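Local coordinates for protein peptidase, M20/M25/M40 family (Staphylococcus aureus, PDB 4EWT) that probably hydrolyses N-acyl amide bonds, as an aminoacylase-like amidohydrolase of the M20 family with a two-manganese centre, at residues I75-P83 with V132-V140; A107-L115 with L373-G381. All blocks are in the same frame, centred on the assembly; numbering follows the deposited sequence.

Both interactions belong to the metal-binding domain, and their centres lie 15 Å apart. Interaction 1 pairs two central strands of the mixed sheet and follows them to the manganese centre, where Glu139 is a ligand. Interaction 2 packs two helices against each other on the face of that sheet that carries Ile75 and Ala77; the side chain of Ala107 is about 10 Å from a manganese. Helix 105-120 connects strand 72-78 to strand 129-135 and begins at His105, itself a manganese ligand. The two contacts meet directly. Asp78 OD1 and His108 ND1 are 3.1 Å apart, a probable hydrogen bond, and Ile75 CD1 lies 3.4 Å from Met112 SD.

Interaction 1 (I75-P83 with V132-V140). With MN (manganese (II) ion), chain E.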
loop_
_atom_site.group_PDB
_atom_site.type_symbol
_atom_site.label_atom_id
_atom_site.label_comp_id
_atom_site.label_asym_id
_atom_site.label_seq_id
_atom_site.Cartn_x
_atom_site.Cartn_y
_atom_site.Cartn_z
ATOM N N ILE A 75 -12.219 46.006 -15.466
ATOM C CA ILE A 75 -13.205 45.250 -14.697
ATOM C C ILE A 75 -13.703 44.085 -15.553
ATOM O O ILE A 75 -13.982 44.251 -16.735
ATOM C CB ILE A 75 -14.351 46.156 -14.170
ATOM C CG1 ILE A 75 -15.031 46.914 -15.313
ATOM C CG2 ILE A 75 -13.790 47.155 -13.141
ATOM C CD1 ILE A 75 -16.206 47.760 -14.872
ATOM N N ARG A 76 -13.777 42.901 -14.961
ATOM C CA ARG A 76 -13.912 41.679 -15.745
ATOM C C ARG A 76 -15.197 40.903 -15.433
ATOM O O ARG A 76 -15.548 40.713 -14.270
ATOM C CB ARG A 76 -12.664 40.812 -15.536
ATOM C CG ARG A 76 -12.633 39.512 -16.304
ATOM C CD ARG A 76 -13.308 38.385 -15.537
ATOM N NE ARG A 76 -12.778 37.108 -15.985
ATOM C CZ ARG A 76 -12.845 35.969 -15.302
ATOM N NH1 ARG A 76 -13.452 35.907 -14.113
ATOM N NH2 ARG A 76 -12.292 34.891 -15.823
ATOM N N ALA A 77 -15.893 40.487 -16.492
ATOM C CA ALA A 77 -17.037 39.572 -16.391
ATOM C C ALA A 77 -16.923 38.491 -17.454
ATOM O O ALA A 77 -16.717 38.792 -18.626
ATOM C CB ALA A 77 -18.361 40.329 -16.558
ATOM N N ASP A 78 -17.064 37.234 -17.046
ATOM C CA ASP A 78 -17.052 36.106 -17.990
ATOM C C ASP A 78 -18.469 35.725 -18.422
ATOM O O ASP A 78 -19.444 36.056 -17.728
ATOM C CB ASP A 78 -16.267 34.896 -17.443
ATOM C CG ASP A 78 -16.505 34.645 -15.954
ATOM O OD1 ASP A 78 -17.361 35.309 -15.322
ATOM O OD2 ASP A 78 -15.823 33.761 -15.406
ATOM N N PHE A 79 -18.588 35.071 -19.578
ATOM C CA PHE A 79 -19.917 34.785 -20.134
ATOM C C PHE A 79 -20.173 33.396 -20.731
ATOM O O PHE A 79 -21.253 33.161 -21.291
ATOM C CB PHE A 79 -20.369 35.884 -21.106
ATOM C CG PHE A 79 -19.516 36.029 -22.343
ATOM C CD1 PHE A 79 -19.768 35.258 -23.478
ATOM C CD2 PHE A 79 -18.508 36.990 -22.399
ATOM C CE1 PHE A 79 -19.008 35.423 -24.639
ATOM C CE2 PHE A 79 -17.744 37.165 -23.558
ATOM C CZ PHE A 79 -17.993 36.380 -24.680
ATOM N N ASP A 80 -19.211 32.484 -20.605
ATOM C CA ASP A 80 -19.406 31.110 -21.077
ATOM C C ASP A 80 -20.217 30.289 -20.080
ATOM O O ASP A 80 -20.193 30.553 -18.870
ATOM C CB ASP A 80 -18.069 30.410 -21.395
ATOM C CG ASP A 80 -17.127 30.339 -20.191
ATOM O OD1 ASP A 80 -17.141 31.248 -19.325
ATOM O OD2 ASP A 80 -16.338 29.371 -20.128
ATOM N N ALA A 81 -20.938 29.300 -20.600
ATOM C CA ALA A 81 -21.727 28.384 -19.779
ATOM C C ALA A 81 -21.078 26.995 -19.731
ATOM O O ALA A 81 -19.967 26.823 -20.228
ATOM C CB ALA A 81 -23.147 28.302 -20.302
ATOM N N LEU A 82 -21.779 26.017 -19.155
ATOM C CA LEU A 82 -21.232 24.670 -18.923
ATOM C C LEU A 82 -22.080 23.552 -19.554
ATOM O O LEU A 82 -23.276 23.748 -19.783
ATOM C CB LEU A 82 -21.108 24.423 -17.418
ATOM C CG LEU A 82 -20.027 25.181 -16.654
ATOM C CD1 LEU A 82 -20.458 25.384 -15.210
ATOM C CD2 LEU A 82 -18.704 24.438 -16.733
ATOM N N PRO A 83 -21.463 22.377 -19.836
ATOM C CA PRO A 83 -22.202 21.220 -20.370
ATOM C C PRO A 83 -23.012 20.487 -19.287
ATOM O O PRO A 83 -22.657 19.377 -18.883
ATOM C CB PRO A 83 -21.087 20.317 -20.918
ATOM C CG PRO A 83 -19.903 20.625 -20.052
ATOM C CD PRO A 83 -20.011 22.106 -19.757
ATOM N N VAL A 132 -13.735 47.528 -19.650
ATOM C CA VAL A 132 -14.616 46.433 -19.315
ATOM C C VAL A 132 -14.226 45.235 -20.169
ATOM O O VAL A 132 -14.145 45.346 -21.395
ATOM C CB VAL A 132 -16.084 46.806 -19.547
ATOM C CG1 VAL A 132 -16.986 45.647 -19.181
ATOM C CG2 VAL A 132 -16.432 48.043 -18.738
ATOM N N ILE A 133 -13.966 44.108 -19.508
ATOM C CA ILE A 133 -13.579 42.875 -20.172
ATOM C C ILE A 133 -14.728 41.872 -20.097
ATOM O O ILE A 133 -15.059 41.378 -19.019
ATOM C CB ILE A 133 -12.298 42.263 -19.523
ATOM C CG1 ILE A 133 -11.108 43.218 -19.666
ATOM C CG2 ILE A 133 -11.959 40.898 -20.133
ATOM C CD1 ILE A 133 -9.890 42.823 -18.828
ATOM N N HIS A 134 -15.340 41.587 -21.243
ATOM C CA HIS A 134 -16.324 40.519 -21.340
ATOM C C HIS A 134 -15.623 39.284 -21.905
ATOM O O HIS A 134 -15.271 39.247 -23.088
ATOM C CB HIS A 134 -17.515 40.944 -22.216
ATOM C CG HIS A 134 -18.434 41.925 -21.555
ATOM N ND1 HIS A 134 -18.480 43.257 -21.908
ATOM C CD2 HIS A 134 -19.350 41.765 -20.570
ATOM C CE1 HIS A 134 -19.390 43.874 -21.173
ATOM N NE2 HIS A 134 -19.926 42.993 -20.347
ATOM N N GLN A 135 -15.408 38.289 -21.044
ATOM C CA GLN A 135 -14.541 37.151 -21.352
ATOM C C GLN A 135 -15.305 35.858 -21.633
ATOM O O GLN A 135 -16.150 35.452 -20.838
ATOM C CB GLN A 135 -13.548 36.924 -20.202
ATOM C CG GLN A 135 -12.431 35.928 -20.503
ATOM C CD GLN A 135 -11.861 35.306 -19.249
ATOM O OE1 GLN A 135 -11.256 35.985 -18.415
ATOM N NE2 GLN A 135 -12.057 34.002 -19.100
ATOM N N PRO A 136 -15.008 35.208 -22.771
ATOM C CA PRO A 136 -15.520 33.872 -23.044
ATOM C C PRO A 136 -14.601 32.803 -22.452
ATOM O O PRO A 136 -13.545 33.127 -21.897
ATOM C CB PRO A 136 -15.455 33.795 -24.570
ATOM C CG PRO A 136 -14.264 34.594 -24.919
ATOM C CD PRO A 136 -14.261 35.740 -23.925
ATOM N N ALA A 137 -15.019 31.545 -22.564
ATOM C CA ALA A 137 -14.117 30.394 -22.426
ATOM C C ALA A 137 -13.385 30.270 -21.083
ATOM O O ALA A 137 -12.307 29.688 -21.021
ATOM C CB ALA A 137 -13.108 30.388 -23.589
ATOM N N GLU A 138 -13.974 30.798 -20.014
ATOM C CA GLU A 138 -13.370 30.707 -18.679
ATOM C C GLU A 138 -13.284 29.256 -18.188
ATOM O O GLU A 138 -12.316 28.874 -17.538
ATOM C CB GLU A 138 -14.151 31.580 -17.678
ATOM C CG GLU A 138 -13.522 31.706 -16.281
ATOM C CD GLU A 138 -13.756 30.494 -15.377
ATOM O OE1 GLU A 138 -14.837 29.861 -15.477
ATOM O OE2 GLU A 138 -12.854 30.179 -14.561
ATOM N N GLU A 139 -14.288 28.450 -18.523
ATOM C CA GLU A 139 -14.495 27.143 -17.891
ATOM C C GLU A 139 -13.612 25.997 -18.375
ATOM O O GLU A 139 -13.371 25.034 -17.629
ATOM C CB GLU A 139 -15.966 26.735 -18.004
ATOM C CG GLU A 139 -16.914 27.650 -17.239
ATOM C CD GLU A 139 -16.833 27.476 -15.727
ATOM O OE1 GLU A 139 -15.922 26.781 -15.224
ATOM O OE2 GLU A 139 -17.694 28.052 -15.028
ATOM N N VAL A 140 -13.161 26.081 -19.623
ATOM C CA VAL A 140 -12.433 24.974 -20.251
ATOM C C VAL A 140 -11.041 25.430 -20.695
ATOM O O VAL A 140 -10.924 26.410 -21.426
ATOM C CB VAL A 140 -13.215 24.379 -21.459
ATOM C CG1 VAL A 140 -12.561 23.090 -21.951
ATOM C CG2 VAL A 140 -14.671 24.125 -21.096
HETATM MN MN MN E . -17.301 27.586 -12.948
HETATM O O HOH W 1 -20.271 28.891 -16.540
HETATM O O HOH W 2 -15.557 29.253 -13.250
#
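Two neighbouring parallel strands of the central mixed sheet, 72-78 and 129-135, pair here and run on into loops at the manganese centre. Ile75 O accepts from Ile133 N, and Ala77 N gives to Ile133 O. Ala77 O then takes Gln135 N, and Phe79 N closes the ladder on Gln135 O at 2.8 Å.

Arg76 and Gln135 share one face of the sheet. Arg76 has CG anti to the backbone N (chi1 -179°) and its chain bends at chi2, which turns the guanidinium along the strands. Arg76 NE and Arg76 NH2 both bond Gln135 OE1, at 3.1 and 3.0 Å. The oxygen lies in the guanidinium plane, but both donors reach it from the same face of the amide, above the carbonyl plane. The two planes are 61° apart. Tyr338 also bonds OE1, while Asp334 and Glu333 form salt bridges with Arg76. Asp78 OD2 lies well out of the guanidinium plane and interacts by charge alone. These acids probably balance the buried charge.

Past the strand ends, Phe79 lies side by side with Pro136, CZ 3.6 Å from Pro136 CB, and its ring edge meets the carbonyl of His134. The carboxylate of Asp80 turns to the other loop. Asp80 OD2 accepts from Glu139 N on the syn lone pair at 2.8 Å, and Ser30 is a further partner. This holds the backbone of the metal ligand. Leu82 CD2 packs 3.7 Å from Glu139 CD, crossing that side chain at about a right angle. Glu139 OE2 binds manganese at 2.2 Å, alongside Cys103, His362 and water 2. Water 1 joins Asp80 O to Glu139 OE2.

Metal ligands on loops at the C-terminal ends of parallel strands are typical of the M20 peptidase catalytic domain.

Interaction 2 (A107-L115 with L373-G381); sequences AHTAYMLVL and LLISAEAVG
Tyr111 turns its ring flat against helix 373-381, and Ser376 CB stands over the ring centre. This CH-pi contact is 3.6 Å to the centroid and only 5° off the ring normal. The ring is a knob in a hole formed by Leu373, Ser376, Ala377 and Val380. Tyr111 CD1 lies 3.9 Å from Ala377 CB. At the far end, Tyr111 OH meets Val380 CG2 at 3.6 Å, the two side chains crossing at about a right angle.

One wall of that hole is Leu373. Leu373 CD2 rests against Ala107 CB and Ala110 CB, 3.8 Å from each, and 3.3 Å from Ala107 O. Leu115 fills the next turn of its helix. It splits its branches: Leu115 CD2 meets Val380 CG1 at 3.6 Å, and Leu115 CD1 comes 3.7 Å from Gly381 CA, where the lack of a side chain lets the methyl approach.

The helix axes are 8.8 Å apart and cross at -49°. Ser376 OG bonds Ser372 O and Thr349 OG1; the carbon CB is what faces the ring. With no hydrogen bond between the two segments, the contact rests on the fit of apolar side chains and ring against the neighbouring helix, its backbone included.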
loop_
_atom_site.group_PDB
_atom_site.type_symbol
_atom_site.label_atom_id
_atom_site.label_comp_id
_atom_site.label_asym_id
_atom_site.label_seq_id
_atom_site.Cartn_x
_atom_site.Cartn_y
_atom_site.Cartn_z
ATOM N N ALA A 107 -25.171 36.157 -14.674
ATOM C CA ALA A 107 -25.310 37.232 -13.695
ATOM C C ALA A 107 -24.113 38.179 -13.718
ATOM O O ALA A 107 -24.285 39.385 -13.607
ATOM C CB ALA A 107 -25.520 36.674 -12.303
ATOM N N HIS A 108 -22.903 37.648 -13.887
ATOM C CA HIS A 108 -21.739 38.511 -14.048
ATOM C C HIS A 108 -21.882 39.453 -15.256
ATOM O O HIS A 108 -21.599 40.646 -15.160
ATOM C CB HIS A 108 -20.452 37.705 -14.152
ATOM C CG HIS A 108 -20.202 36.809 -12.977
ATOM N ND1 HIS A 108 -19.420 35.679 -13.063
ATOM C CD2 HIS A 108 -20.641 36.867 -11.697
ATOM C CE1 HIS A 108 -19.379 35.083 -11.884
ATOM N NE2 HIS A 108 -20.118 35.778 -11.041
ATOM N N THR A 109 -22.336 38.907 -16.379
ATOM C CA THR A 109 -22.514 39.690 -17.595
ATOM C C THR A 109 -23.619 40.739 -17.416
ATOM O O THR A 109 -23.452 41.903 -17.788
ATOM C CB THR A 109 -22.789 38.755 -18.790
ATOM O OG1 THR A 109 -21.722 37.803 -18.868
ATOM C CG2 THR A 109 -22.872 39.524 -20.108
ATOM N N ALA A 110 -24.718 40.323 -16.797
ATOM C CA ALA A 110 -25.872 41.194 -16.587
ATOM C C ALA A 110 -25.519 42.476 -15.834
ATOM O O ALA A 110 -25.803 43.592 -16.316
ATOM C CB ALA A 110 -27.001 40.436 -15.875
ATOM N N TYR A 111 -24.899 42.325 -14.665
ATOM C CA TYR A 111 -24.605 43.485 -13.828
ATOM C C TYR A 111 -23.543 44.370 -14.489
ATOM O O TYR A 111 -23.623 45.591 -14.401
ATOM C CB TYR A 111 -24.194 43.083 -12.403
ATOM C CG TYR A 111 -22.697 42.955 -12.205
ATOM C CD1 TYR A 111 -21.895 44.085 -12.001
ATOM C CD2 TYR A 111 -22.080 41.710 -12.224
ATOM C CE1 TYR A 111 -20.513 43.972 -11.839
ATOM C CE2 TYR A 111 -20.698 41.587 -12.051
ATOM C CZ TYR A 111 -19.926 42.725 -11.857
ATOM O OH TYR A 111 -18.560 42.608 -11.692
ATOM N N MET A 112 -22.560 43.740 -15.141
ATOM C CA MET A 112 -21.481 44.460 -15.810
ATOM C C MET A 112 -21.983 45.294 -16.990
ATOM O O MET A 112 -21.525 46.420 -17.198
ATOM C CB MET A 112 -20.389 43.492 -16.279
ATOM C CG MET A 112 -19.169 44.201 -16.864
ATOM S SD MET A 112 -18.300 45.233 -15.646
ATOM C CE MET A 112 -17.402 43.939 -14.753
ATOM N N LEU A 113 -22.915 44.745 -17.769
ATOM C CA LEU A 113 -23.479 45.503 -18.888
ATOM C C LEU A 113 -24.174 46.769 -18.392
ATOM O O LEU A 113 -23.971 47.851 -18.948
ATOM C CB LEU A 113 -24.445 44.649 -19.729
ATOM C CG LEU A 113 -23.901 43.503 -20.589
ATOM C CD1 LEU A 113 -25.070 42.705 -21.120
ATOM C CD2 LEU A 113 -23.010 43.979 -21.742
ATOM N N VAL A 114 -24.964 46.636 -17.333
ATOM C CA VAL A 114 -25.704 47.769 -16.775
ATOM C C VAL A 114 -24.784 48.751 -16.026
ATOM O O VAL A 114 -24.998 49.965 -16.064
ATOM C CB VAL A 114 -26.894 47.291 -15.892
ATOM C CG1 VAL A 114 -27.628 48.472 -15.264
ATOM C CG2 VAL A 114 -27.859 46.451 -16.718
ATOM N N LEU A 115 -23.755 48.234 -15.367
ATOM C CA LEU A 115 -22.772 49.101 -14.735
ATOM C C LEU A 115 -21.983 49.893 -15.777
ATOM O O LEU A 115 -21.706 51.072 -15.578
ATOM C CB LEU A 115 -21.822 48.299 -13.855
ATOM C CG LEU A 115 -20.618 49.065 -13.278
ATOM C CD1 LEU A 115 -21.052 50.196 -12.361
ATOM C CD2 LEU A 115 -19.701 48.105 -12.537
ATOM N N LEU A 373 -26.896 40.877 -8.025
ATOM C CA LEU A 373 -26.661 41.687 -9.231
ATOM C C LEU A 373 -26.372 43.144 -8.882
ATOM O O LEU A 373 -25.343 43.698 -9.275
ATOM C CB LEU A 373 -27.848 41.610 -10.203
ATOM C CG LEU A 373 -28.091 40.317 -10.991
ATOM C CD1 LEU A 373 -29.486 40.303 -11.577
ATOM C CD2 LEU A 373 -27.071 40.128 -12.096
ATOM N N LEU A 374 -27.287 43.749 -8.132
ATOM C CA LEU A 374 -27.179 45.155 -7.748
ATOM C C LEU A 374 -25.960 45.397 -6.854
ATOM O O LEU A 374 -25.221 46.369 -7.051
ATOM C CB LEU A 374 -28.480 45.623 -7.076
ATOM C CG LEU A 374 -28.591 47.052 -6.534
ATOM C CD1 LEU A 374 -28.295 48.096 -7.608
ATOM C CD2 LEU A 374 -29.962 47.284 -5.908
ATOM N N ILE A 375 -25.753 44.500 -5.891
ATOM C CA ILE A 375 -24.622 44.586 -4.966
ATOM C C ILE A 375 -23.281 44.551 -5.703
ATOM O O ILE A 375 -22.359 45.280 -5.346
ATOM C CB ILE A 375 -24.678 43.472 -3.890
ATOM C CG1 ILE A 375 -25.873 43.693 -2.957
ATOM C CG2 ILE A 375 -23.379 43.416 -3.078
ATOM C CD1 ILE A 375 -26.137 42.514 -2.002
ATOM N N SER A 376 -23.184 43.714 -6.735
ATOM C CA SER A 376 -21.976 43.626 -7.553
ATOM C C SER A 376 -21.701 44.939 -8.293
ATOM O O SER A 376 -20.577 45.452 -8.274
ATOM C CB SER A 376 -22.085 42.466 -8.542
ATOM O OG SER A 376 -22.174 41.236 -7.846
ATOM N N ALA A 377 -22.734 45.484 -8.930
ATOM C CA ALA A 377 -22.609 46.751 -9.646
ATOM C C ALA A 377 -22.222 47.897 -8.712
ATOM O O ALA A 377 -21.313 48.668 -9.023
ATOM C CB ALA A 377 -23.895 47.070 -10.405
ATOM N N GLU A 378 -22.899 47.985 -7.566
ATOM C CA GLU A 378 -22.618 49.026 -6.569
ATOM C C GLU A 378 -21.180 48.944 -6.071
ATOM O O GLU A 378 -20.488 49.963 -5.989
ATOM C CB GLU A 378 -23.597 48.943 -5.389
ATOM C CG GLU A 378 -24.980 49.542 -5.661
ATOM C CD GLU A 378 -25.983 49.256 -4.545
ATOM O OE1 GLU A 378 -25.634 48.534 -3.583
ATOM O OE2 GLU A 378 -27.129 49.745 -4.629
ATOM N N ALA A 379 -20.743 47.732 -5.750
ATOM C CA ALA A 379 -19.384 47.478 -5.284
ATOM C C ALA A 379 -18.327 47.853 -6.320
ATOM O O ALA A 379 -17.419 48.626 -6.031
ATOM C CB ALA A 379 -19.234 46.024 -4.886
ATOM N N VAL A 380 -18.458 47.312 -7.530
ATOM C CA VAL A 380 -17.493 47.571 -8.596
ATOM C C VAL A 380 -17.519 49.045 -9.008
ATOM O O VAL A 380 -16.466 49.681 -9.125
ATOM C CB VAL A 380 -17.696 46.605 -9.805
ATOM C CG1 VAL A 380 -16.750 46.925 -10.942
ATOM C CG2 VAL A 380 -17.486 45.161 -9.363
ATOM N N GLY A 381 -18.716 49.602 -9.188
ATOM C CA GLY A 381 -18.838 51.017 -9.514
ATOM C C GLY A 381 -18.176 51.938 -8.501
ATOM O O GLY A 381 -17.487 52.892 -8.875
#